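Local coordinates for protein glycosyl hydrolase family 88 (Pedobacter heparinus, PDB 3WIW) that acts as an unsaturated glucuronyl hydrolase specific for heparin, probably releasing the unsaturated uronic acid from oligosaccharides left by lyase digestion, at residues A[127-130]-A[134-137]; A[151-156]-A[167-172]; A[338-343]-A[355-360]. One frame throughout, in Å; residues are numbered along the deposited sequence. Where two conformers were deposited one is given.

Interaction 1: A[127-130]-A[134-137]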
loop_
_atom_site.group_PDB
_atom_site.type_symbol
_atom_site.label_atom_id
_atom_site.label_comp_id
_atom_site.label_asym_id
_atom_site.label_seq_id
_atom_site.Cartn_x
_atom_site.Cartn_y
_atom_site.Cartn_z
ATOM N N ASN A 127 -0.749 -10.850 -7.441
ATOM C CA ASN A 127 -1.964 -10.558 -8.180
ATOM C C ASN A 127 -2.075 -11.389 -9.455
ATOM O O ASN A 127 -3.154 -11.887 -9.782
ATOM C CB ASN A 127 -2.059 -9.059 -8.485
ATOM C CG ASN A 127 -2.621 -8.281 -7.327
ATOM O OD1 ASN A 127 -3.641 -8.672 -6.746
ATOM N ND2 ASN A 127 -1.943 -7.213 -6.939
ATOM N N ALA A 128 -0.960 -11.553 -10.161
ATOM C CA ALA A 128 -0.929 -12.325 -11.390
ATOM C C ALA A 128 -1.416 -13.752 -11.120
ATOM O O ALA A 128 -2.241 -14.291 -11.861
ATOM C CB ALA A 128 0.484 -12.376 -11.918
ATOM N N TYR A 129 -0.900 -14.381 -10.071
ATOM C CA TYR A 129 -1.255 -15.762 -9.783
ATOM C C TYR A 129 -2.712 -15.863 -9.323
ATOM O O TYR A 129 -3.419 -16.807 -9.699
ATOM C CB TYR A 129 -0.321 -16.365 -8.746
ATOM C CG TYR A 129 -0.521 -17.853 -8.608
ATOM C CD1 TYR A 129 -0.261 -18.717 -9.681
ATOM C CD2 TYR A 129 -0.993 -18.400 -7.420
ATOM C CE1 TYR A 129 -0.447 -20.087 -9.571
ATOM C CE2 TYR A 129 -1.188 -19.777 -7.300
ATOM C CZ TYR A 129 -0.910 -20.603 -8.388
ATOM O OH TYR A 129 -1.076 -21.968 -8.319
ATOM N N ARG A 130 -3.168 -14.880 -8.544
ATOM C CA ARG A 130 -4.550 -14.885 -8.088
ATOM C C ARG A 130 -5.501 -14.769 -9.286
ATOM O O ARG A 130 -6.493 -15.504 -9.403
ATOM C CB ARG A 130 -4.787 -13.741 -7.101
ATOM C CG ARG A 130 -6.234 -13.658 -6.625
ATOM C CD ARG A 130 -6.455 -12.463 -5.684
ATOM N NE ARG A 130 -5.999 -11.216 -6.298
ATOM C CZ ARG A 130 -6.720 -10.506 -7.162
ATOM N NH1 ARG A 130 -7.952 -10.898 -7.492
ATOM N NH2 ARG A 130 -6.204 -9.412 -7.701
ATOM N N ASP A 134 -1.959 -19.170 -13.294
ATOM C CA ASP A 134 -0.892 -19.696 -14.152
ATOM C C ASP A 134 0.360 -20.011 -13.338
ATOM O O ASP A 134 0.901 -19.137 -12.628
ATOM C CB ASP A 134 -0.571 -18.691 -15.265
ATOM C CG ASP A 134 0.265 -19.305 -16.385
ATOM O OD1 ASP A 134 1.105 -20.178 -16.098
ATOM O OD2 ASP A 134 0.085 -18.900 -17.553
ATOM N N LYS A 135 0.836 -21.246 -13.464
ATOM C CA LYS A 135 1.959 -21.717 -12.674
ATOM C C LYS A 135 3.274 -20.984 -12.960
ATOM O O LYS A 135 4.193 -21.034 -12.142
ATOM C CB LYS A 135 2.109 -23.235 -12.828
ATOM C CG LYS A 135 0.929 -24.021 -12.235
ATOM C CD LYS A 135 0.757 -23.759 -10.727
ATOM C CE LYS A 135 -0.301 -24.689 -10.114
ATOM N NZ LYS A 135 -1.686 -24.270 -10.499
ATOM N N ILE A 136 3.366 -20.268 -14.080
ATOM C CA ILE A 136 4.579 -19.492 -14.327
ATOM C C ILE A 136 4.856 -18.500 -13.188
ATOM O O ILE A 136 6.007 -18.137 -12.940
ATOM C CB ILE A 136 4.570 -18.761 -15.688
ATOM C CG1 ILE A 136 3.462 -17.707 -15.746
ATOM C CG2 ILE A 136 4.454 -19.762 -16.834
ATOM C CD1 ILE A 136 3.392 -16.993 -17.085
ATOM N N TYR A 137 3.813 -18.077 -12.473
ATOM C CA TYR A 137 3.996 -17.098 -11.406
ATOM C C TYR A 137 4.375 -17.708 -10.059
ATOM O O TYR A 137 4.757 -16.983 -9.138
ATOM C CB TYR A 137 2.729 -16.259 -11.249
ATOM C CG TYR A 137 2.346 -15.505 -12.517
ATOM C CD1 TYR A 137 3.174 -14.493 -13.030
ATOM C CD2 TYR A 137 1.153 -15.796 -13.207
ATOM C CE1 TYR A 137 2.842 -13.818 -14.213
ATOM C CE2 TYR A 137 0.810 -15.119 -14.386
ATOM C CZ TYR A 137 1.654 -14.121 -14.874
ATOM O OH TYR A 137 1.334 -13.424 -16.013
#

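Interaction 2: A[151-156]-A[167-172]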
loop_
_atom_site.group_PDB
_atom_site.type_symbol
_atom_site.label_atom_id
_atom_site.label_comp_id
_atom_site.label_asym_id
_atom_site.label_seq_id
_atom_site.Cartn_x
_atom_site.Cartn_y
_atom_site.Cartn_z
ATOM N N ARG A 151 14.002 -12.950 7.038
ATOM C CA ARG A 151 14.244 -11.682 7.722
ATOM C C ARG A 151 13.547 -11.593 9.090
ATOM O O ARG A 151 13.807 -10.661 9.858
ATOM C CB ARG A 151 13.846 -10.523 6.805
ATOM C CG ARG A 151 14.648 -10.496 5.512
ATOM C CD ARG A 151 14.426 -9.213 4.699
ATOM N NE ARG A 151 14.821 -8.015 5.473
ATOM C CZ ARG A 151 16.082 -7.592 5.639
ATOM N NH1 ARG A 151 17.089 -8.216 5.027
ATOM N NH2 ARG A 151 16.324 -6.536 6.420
ATOM N N PHE A 152 12.634 -12.520 9.379
ATOM C CA PHE A 152 11.985 -12.542 10.684
ATOM C C PHE A 152 12.978 -13.032 11.731
ATOM O O PHE A 152 13.658 -14.053 11.549
ATOM C CB PHE A 152 10.766 -13.465 10.651
ATOM C CG PHE A 152 10.050 -13.596 11.961
ATOM C CD1 PHE A 152 9.144 -12.638 12.379
ATOM C CD2 PHE A 152 10.268 -14.697 12.767
ATOM C CE1 PHE A 152 8.476 -12.780 13.592
ATOM C CE2 PHE A 152 9.596 -14.863 13.965
ATOM C CZ PHE A 152 8.698 -13.899 14.386
ATOM N N ASN A 153 13.045 -12.310 12.841
ATOM C CA ASN A 153 13.919 -12.675 13.937
ATOM C C ASN A 153 13.050 -13.115 15.105
ATOM O O ASN A 153 12.226 -12.332 15.613
ATOM C CB ASN A 153 14.768 -11.463 14.303
ATOM C CG ASN A 153 15.663 -11.710 15.488
ATOM O OD1 ASN A 153 15.199 -12.046 16.584
ATOM N ND2 ASN A 153 16.966 -11.561 15.281
ATOM N N LYS A 154 13.221 -14.378 15.487
ATOM C CA LYS A 154 12.400 -15.025 16.488
ATOM C C LYS A 154 12.528 -14.342 17.860
ATOM O O LYS A 154 11.564 -14.268 18.614
ATOM C CB LYS A 154 12.811 -16.517 16.534
ATOM C CG LYS A 154 11.993 -17.488 17.389
ATOM C CD LYS A 154 12.429 -18.921 17.083
ATOM C CE LYS A 154 11.511 -19.953 17.726
ATOM N NZ LYS A 154 11.900 -21.356 17.424
ATOM N N LYS A 155 13.714 -13.846 18.189
ATOM C CA LYS A 155 13.920 -13.191 19.481
ATOM C C LYS A 155 13.233 -11.823 19.564
ATOM O O LYS A 155 12.701 -11.441 20.606
ATOM C CB LYS A 155 15.418 -13.073 19.797
ATOM C CG LYS A 155 16.117 -14.435 19.953
ATOM C CD LYS A 155 17.594 -14.271 20.274
ATOM C CE LYS A 155 18.376 -15.553 20.028
ATOM N NZ LYS A 155 17.931 -16.637 20.943
ATOM N N VAL A 156 13.244 -11.085 18.462
ATOM C CA VAL A 156 12.553 -9.805 18.398
ATOM C C VAL A 156 11.039 -9.986 18.239
ATOM O O VAL A 156 10.243 -9.177 18.743
ATOM C CB VAL A 156 13.105 -8.926 17.243
ATOM C CG1 VAL A 156 12.326 -7.601 17.108
ATOM C CG2 VAL A 156 14.575 -8.654 17.472
ATOM N N TRP A 167 20.883 1.549 12.739
ATOM C CA TRP A 167 20.015 0.764 13.621
ATOM C C TRP A 167 20.461 -0.675 13.712
ATOM O O TRP A 167 20.866 -1.284 12.722
ATOM C CB TRP A 167 18.560 0.757 13.161
ATOM C CG TRP A 167 17.988 2.085 12.879
ATOM C CD1 TRP A 167 17.231 2.855 13.718
ATOM C CD2 TRP A 167 18.094 2.801 11.654
ATOM N NE1 TRP A 167 16.869 4.016 13.085
ATOM C CE2 TRP A 167 17.388 4.008 11.815
ATOM C CE3 TRP A 167 18.732 2.547 10.437
ATOM C CZ2 TRP A 167 17.292 4.951 10.802
ATOM C CZ3 TRP A 167 18.643 3.483 9.437
ATOM C CH2 TRP A 167 17.926 4.673 9.623
ATOM N N GLN A 168 20.357 -1.212 14.916
ATOM C CA GLN A 168 20.604 -2.610 15.171
ATOM C C GLN A 168 19.544 -3.470 14.484
ATOM O O GLN A 168 19.839 -4.514 13.898
ATOM C CB GLN A 168 20.569 -2.809 16.682
ATOM C CG GLN A 168 20.656 -4.218 17.111
ATOM C CD GLN A 168 21.008 -4.363 18.576
ATOM O OE1 GLN A 168 20.808 -5.424 19.159
ATOM N NE2 GLN A 168 21.546 -3.300 19.174
ATOM N N PHE A 169 18.297 -3.025 14.548
ATOM C CA PHE A 169 17.190 -3.821 14.034
ATOM C C PHE A 169 15.984 -2.924 13.852
ATOM O O PHE A 169 15.124 -2.851 14.719
ATOM C CB PHE A 169 16.893 -4.986 14.998
ATOM C CG PHE A 169 16.036 -6.079 14.406
ATOM C CD1 PHE A 169 14.657 -5.930 14.299
ATOM C CD2 PHE A 169 16.614 -7.271 13.964
ATOM C CE1 PHE A 169 13.864 -6.934 13.757
ATOM C CE2 PHE A 169 15.824 -8.286 13.410
ATOM C CZ PHE A 169 14.446 -8.123 13.317
ATOM N N PRO A 170 15.935 -2.222 12.720
ATOM C CA PRO A 170 14.846 -1.281 12.478
ATOM C C PRO A 170 13.624 -1.971 11.901
ATOM O O PRO A 170 13.749 -2.802 10.979
ATOM C CB PRO A 170 15.443 -0.321 11.453
ATOM C CG PRO A 170 16.411 -1.204 10.652
ATOM C CD PRO A 170 16.930 -2.222 11.634
ATOM N N VAL A 171 12.452 -1.616 12.422
ATOM C CA VAL A 171 11.174 -2.109 11.888
ATOM C C VAL A 171 10.295 -0.897 11.611
ATOM O O VAL A 171 10.064 -0.064 12.500
ATOM C CB VAL A 171 10.473 -3.041 12.907
ATOM C CG1 VAL A 171 9.128 -3.541 12.342
ATOM C CG2 VAL A 171 11.372 -4.223 13.236
ATOM N N ILE A 172 9.838 -0.757 10.377
ATOM C CA ILE A 172 8.999 0.381 10.024
ATOM C C ILE A 172 7.529 -0.020 9.949
ATOM O O ILE A 172 7.215 -1.188 9.722
ATOM C CB ILE A 172 9.473 1.071 8.714
ATOM C CG1 ILE A 172 9.245 0.221 7.442
ATOM C CG2 ILE A 172 10.941 1.451 8.851
ATOM C CD1 ILE A 172 9.811 0.893 6.168
#

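Interaction 3: A[338-343]-A[355-360]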
loop_
_atom_site.group_PDB
_atom_site.type_symbol
_atom_site.label_atom_id
_atom_site.label_comp_id
_atom_site.label_asym_id
_atom_site.label_seq_id
_atom_site.Cartn_x
_atom_site.Cartn_y
_atom_site.Cartn_z
ATOM N N LYS A 338 -14.708 9.860 -3.955
ATOM C CA LYS A 338 -15.289 10.922 -4.753
ATOM C C LYS A 338 -14.307 12.083 -4.916
ATOM O O LYS A 338 -14.205 12.647 -6.002
ATOM C CB LYS A 338 -16.611 11.370 -4.162
ATOM C CG LYS A 338 -17.713 10.368 -4.439
ATOM C CD LYS A 338 -18.993 10.688 -3.683
ATOM C CE LYS A 338 -20.109 9.767 -4.128
ATOM N NZ LYS A 338 -21.388 10.061 -3.442
ATOM N N THR A 339 -13.575 12.440 -3.862
ATOM C CA THR A 339 -12.551 13.483 -3.972
ATOM C C THR A 339 -11.392 13.067 -4.886
ATOM O O THR A 339 -10.954 13.844 -5.755
ATOM C CB THR A 339 -12.017 13.907 -2.581
ATOM O OG1 THR A 339 -13.094 14.419 -1.786
ATOM C CG2 THR A 339 -10.950 14.999 -2.715
ATOM N N LEU A 340 -10.890 11.851 -4.697
ATOM C CA LEU A 340 -9.799 11.356 -5.528
ATOM C C LEU A 340 -10.179 11.254 -6.997
ATOM O O LEU A 340 -9.310 11.349 -7.861
ATOM C CB LEU A 340 -9.284 10.003 -5.026
ATOM C CG LEU A 340 -8.512 10.063 -3.710
ATOM C CD1 LEU A 340 -8.071 8.647 -3.403
ATOM C CD2 LEU A 340 -7.273 10.974 -3.770
ATOM N N SER A 341 -11.474 11.074 -7.273
ATOM C CA SER A 341 -11.980 10.911 -8.633
ATOM C C SER A 341 -12.374 12.231 -9.294
ATOM O O SER A 341 -12.775 12.242 -10.462
ATOM C CB SER A 341 -13.183 9.963 -8.647
ATOM O OG SER A 341 -12.846 8.710 -8.086
ATOM N N SER A 342 -12.276 13.331 -8.547
ATOM C CA SER A 342 -12.607 14.655 -9.060
ATOM C C SER A 342 -11.457 15.207 -9.910
ATOM O O SER A 342 -10.347 14.695 -9.892
ATOM C CB SER A 342 -12.923 15.604 -7.895
ATOM O OG SER A 342 -11.762 16.002 -7.206
ATOM N N ASP A 343 -11.722 16.288 -10.633
ATOM C CA ASP A 343 -10.722 16.923 -11.481
ATOM C C ASP A 343 -9.445 17.273 -10.740
ATOM O O ASP A 343 -8.369 17.213 -11.310
ATOM C CB ASP A 343 -11.325 18.219 -12.068
ATOM C CG ASP A 343 -10.305 19.072 -12.840
ATOM O OD1 ASP A 343 -9.619 19.947 -12.243
ATOM O OD2 ASP A 343 -10.171 18.850 -14.062
ATOM N N PHE A 355 -0.006 8.535 -15.370
ATOM C CA PHE A 355 -0.426 8.168 -14.030
ATOM C C PHE A 355 -1.893 8.525 -13.829
ATOM O O PHE A 355 -2.409 9.460 -14.442
ATOM C CB PHE A 355 0.403 8.881 -12.976
ATOM C CG PHE A 355 1.826 8.421 -12.906
ATOM C CD1 PHE A 355 2.168 7.290 -12.178
ATOM C CD2 PHE A 355 2.837 9.115 -13.562
ATOM C CE1 PHE A 355 3.499 6.852 -12.090
ATOM C CE2 PHE A 355 4.161 8.699 -13.480
ATOM C CZ PHE A 355 4.503 7.562 -12.746
ATOM N N ILE A 356 -2.550 7.822 -12.924
ATOM C CA ILE A 356 -3.988 7.981 -12.727
ATOM C C ILE A 356 -4.317 9.145 -11.769
ATOM O O ILE A 356 -5.138 9.983 -12.090
ATOM C CB ILE A 356 -4.601 6.665 -12.228
ATOM C CG1 ILE A 356 -4.417 5.558 -13.293
ATOM C CG2 ILE A 356 -6.070 6.851 -11.887
ATOM C CD1 ILE A 356 -4.716 4.152 -12.826
ATOM N N LEU A 357 -3.675 9.198 -10.602
ATOM C CA LEU A 357 -3.897 10.255 -9.616
ATOM C C LEU A 357 -2.753 11.261 -9.569
ATOM O O LEU A 357 -1.626 10.986 -10.004
ATOM C CB LEU A 357 -4.046 9.656 -8.225
ATOM C CG LEU A 357 -5.264 8.778 -7.967
ATOM C CD1 LEU A 357 -5.282 8.360 -6.495
ATOM C CD2 LEU A 357 -6.547 9.491 -8.333
ATOM N N LYS A 358 -3.071 12.431 -9.021
ATOM C CA LYS A 358 -2.093 13.484 -8.749
ATOM C C LYS A 358 -1.903 13.672 -7.240
ATOM O O LYS A 358 -2.638 13.091 -6.429
ATOM C CB LYS A 358 -2.604 14.787 -9.352
ATOM C CG LYS A 358 -2.719 14.722 -10.869
ATOM C CD LYS A 358 -3.389 15.976 -11.456
ATOM C CE LYS A 358 -4.896 16.033 -11.186
ATOM N NZ LYS A 358 -5.465 17.372 -11.567
ATOM N N HIS A 359 -0.904 14.464 -6.852
ATOM C CA HIS A 359 -0.836 15.019 -5.476
ATOM C C HIS A 359 -0.503 14.034 -4.351
ATOM O O HIS A 359 -1.156 14.064 -3.302
ATOM C CB HIS A 359 -2.106 15.801 -5.097
ATOM C CG HIS A 359 -2.529 16.816 -6.110
ATOM N ND1 HIS A 359 -1.690 17.804 -6.585
ATOM C CD2 HIS A 359 -3.721 17.007 -6.723
ATOM C CE1 HIS A 359 -2.354 18.562 -7.443
ATOM N NE2 HIS A 359 -3.582 18.077 -7.564
ATOM N N SER A 360 0.483 13.162 -4.564
ATOM C CA SER A 360 1.079 12.413 -3.455
ATOM C C SER A 360 2.364 13.069 -2.959
ATOM O O SER A 360 2.938 13.929 -3.643
ATOM C CB SER A 360 1.347 10.955 -3.835
ATOM O OG SER A 360 0.120 10.259 -3.934
#

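Interaction 1: A[127-130]-A[134-137]
The ring of Y137 has an aliphatic carbon over each face: the methyl CB of A128 sits over its centre, 3.4 Å from the centroid and 3° off the normal as a CH-pi contact, while the methylene CG1 of its neighbour I136 lies over the opposite face, tentatively, since I136 has two conformers. This helix-loop-helix corner of the alpha6/alpha6 barrel joins the end of helix 117-132 to the start of helix 138-150. Alanine suits its place because a bare methyl lets the helix backbone come right down on the aromatic plane. Y137 reaches back under the helix with CG anti to its carbonyl carbon (chi1 -59°), and W83 of helix 77-89 touches both A128 and Y137.

The second ring, Y129, is met at its edge, near its plane, by the backbone O of D134, which lies 3.2 Å from CD1. CB of Y129 packs against CB of Y137 at 3.9 Å, so the two tyrosines meet near their roots. D134 shapes the loop by forming an Asx turn, its OD1 accepting the N-H of I136 along an almost straight line. K135 is exposed, and a flexible chain suits it: in one of its two conformers, bends at chi2 and chi4 bring it round the edge of the Y129 ring, where CD lies 3.5 Å from Y129 OH and NZ tentatively donates a weak hydrogen bond to that hydroxyl at 3.2 Å.

Interaction 2: A[151-156]-A[167-172]
F169 meets V156 and N153 through apolar contacts, and no hydrogen bond passes between the two segments. V156 covers one face of the F169 ring: CG2 stands over the centre, 4.0 Å from the centroid and 3° off the normal, a CH-pi contact. CG1 leans to one end of the same ring, 3.7 Å from CE1. A branched valine suits this place because one methyl can stand over the ring centre while the other lies past its rim beside CE1. N153 offers its aliphatic root, with CB 3.5 Å from F169 CE2, and its amide plane stands 82° from the ring. F169 reaches both residues with CG anti to the backbone N (chi1 -164°), which carries the ring out from the residue before strand 170-172, toward the turn at 153-156.

The polar bonds of N153 lie inside 151-156 and fix the shape of that turn. OD1 of N153 accepts the backbone N of V156 at 2.9 Å, an Asx motif, and also a weak bond from the N of K155. Asparagine therefore does two jobs: its carbonyl gathers the N-H groups of the turn while its CB packs on the phenyl ring. R151, by contrast, is held from outside, by a salt bridge to D163 and by the carbonyl oxygens of R160 and K112; its side chain lies about 8 Å from that of D116, the predicted nucleophile.

Segment 151-156 follows helix 138-150 and leads through a two-stranded hairpin, 152-153 with 158-159, on whose other strand F152 packs at I159. Strand 170-172 is an outer strand of a three-stranded antiparallel sheet, hydrogen-bonded to 219-222, whose Y222 touches V156, while helix 192-208 receives F152 and V171.

Interaction 3: A[338-343]-A[355-360]
L340 and L357 form the tightly packed half of this contact, which ties the C-terminal end of helix 327-340 in the alpha6/alpha6 barrel to the irregular chain leading into strand 360-361. Their side chains cross at about a right angle, with L340 CD1 4.2 Å from L357 CD1. The other methyl of L357, CD2, lies 3.4 Å from the backbone O of L340, so one branch meets a methyl and the other a carbonyl. Leucine fits both positions because they are buried: L340 also touches A306 and A310 of helix 306-322, and L357 reaches Y381 of helix 375-392.

Beyond the helix end the contact becomes sparse and polar. A bond internal to 338-343 finishes the helix: S342 OG donates to the backbone O of T339 at 2.7 Å, on a lone pair in the carbonyl plane, and the N of S342 shares that oxygen. Further out, the carboxylate of exposed D343 pairs with K348. The polar link across the segments is K358, a lysine long enough to bridge from beside the buried L357; its chain bends at chi3 (-73°). The opposite charge on D343 OD1, 4.9 Å from K358 NZ, probably adds only a modest attraction, for the ammonium group is directed to the main chain, where NZ donates to D343 O at 2.9 Å, in the carbonyl plane.

Each of the three contacts is partly buried, pairing two buried residues with others nearer the surface, and each joins different elements of the fold. Interaction 1 closes a short turn between consecutive helices; interaction 2 brings a hairpin turn against the loop residue leading into an edge strand; interaction 3 ties a helix end to a later irregular segment. Aromatic faces covered by methyl groups carry interactions 1 and 2, whereas interaction 3 pairs aliphatic packing with a full lysine-to-carbonyl hydrogen bond. A lysine crosses the outer side of interactions 1 and 3, with a weak bond in the former. Interactions 2 and 3 lie on opposite sides of the chain's centre, their centres about 36 Å apart.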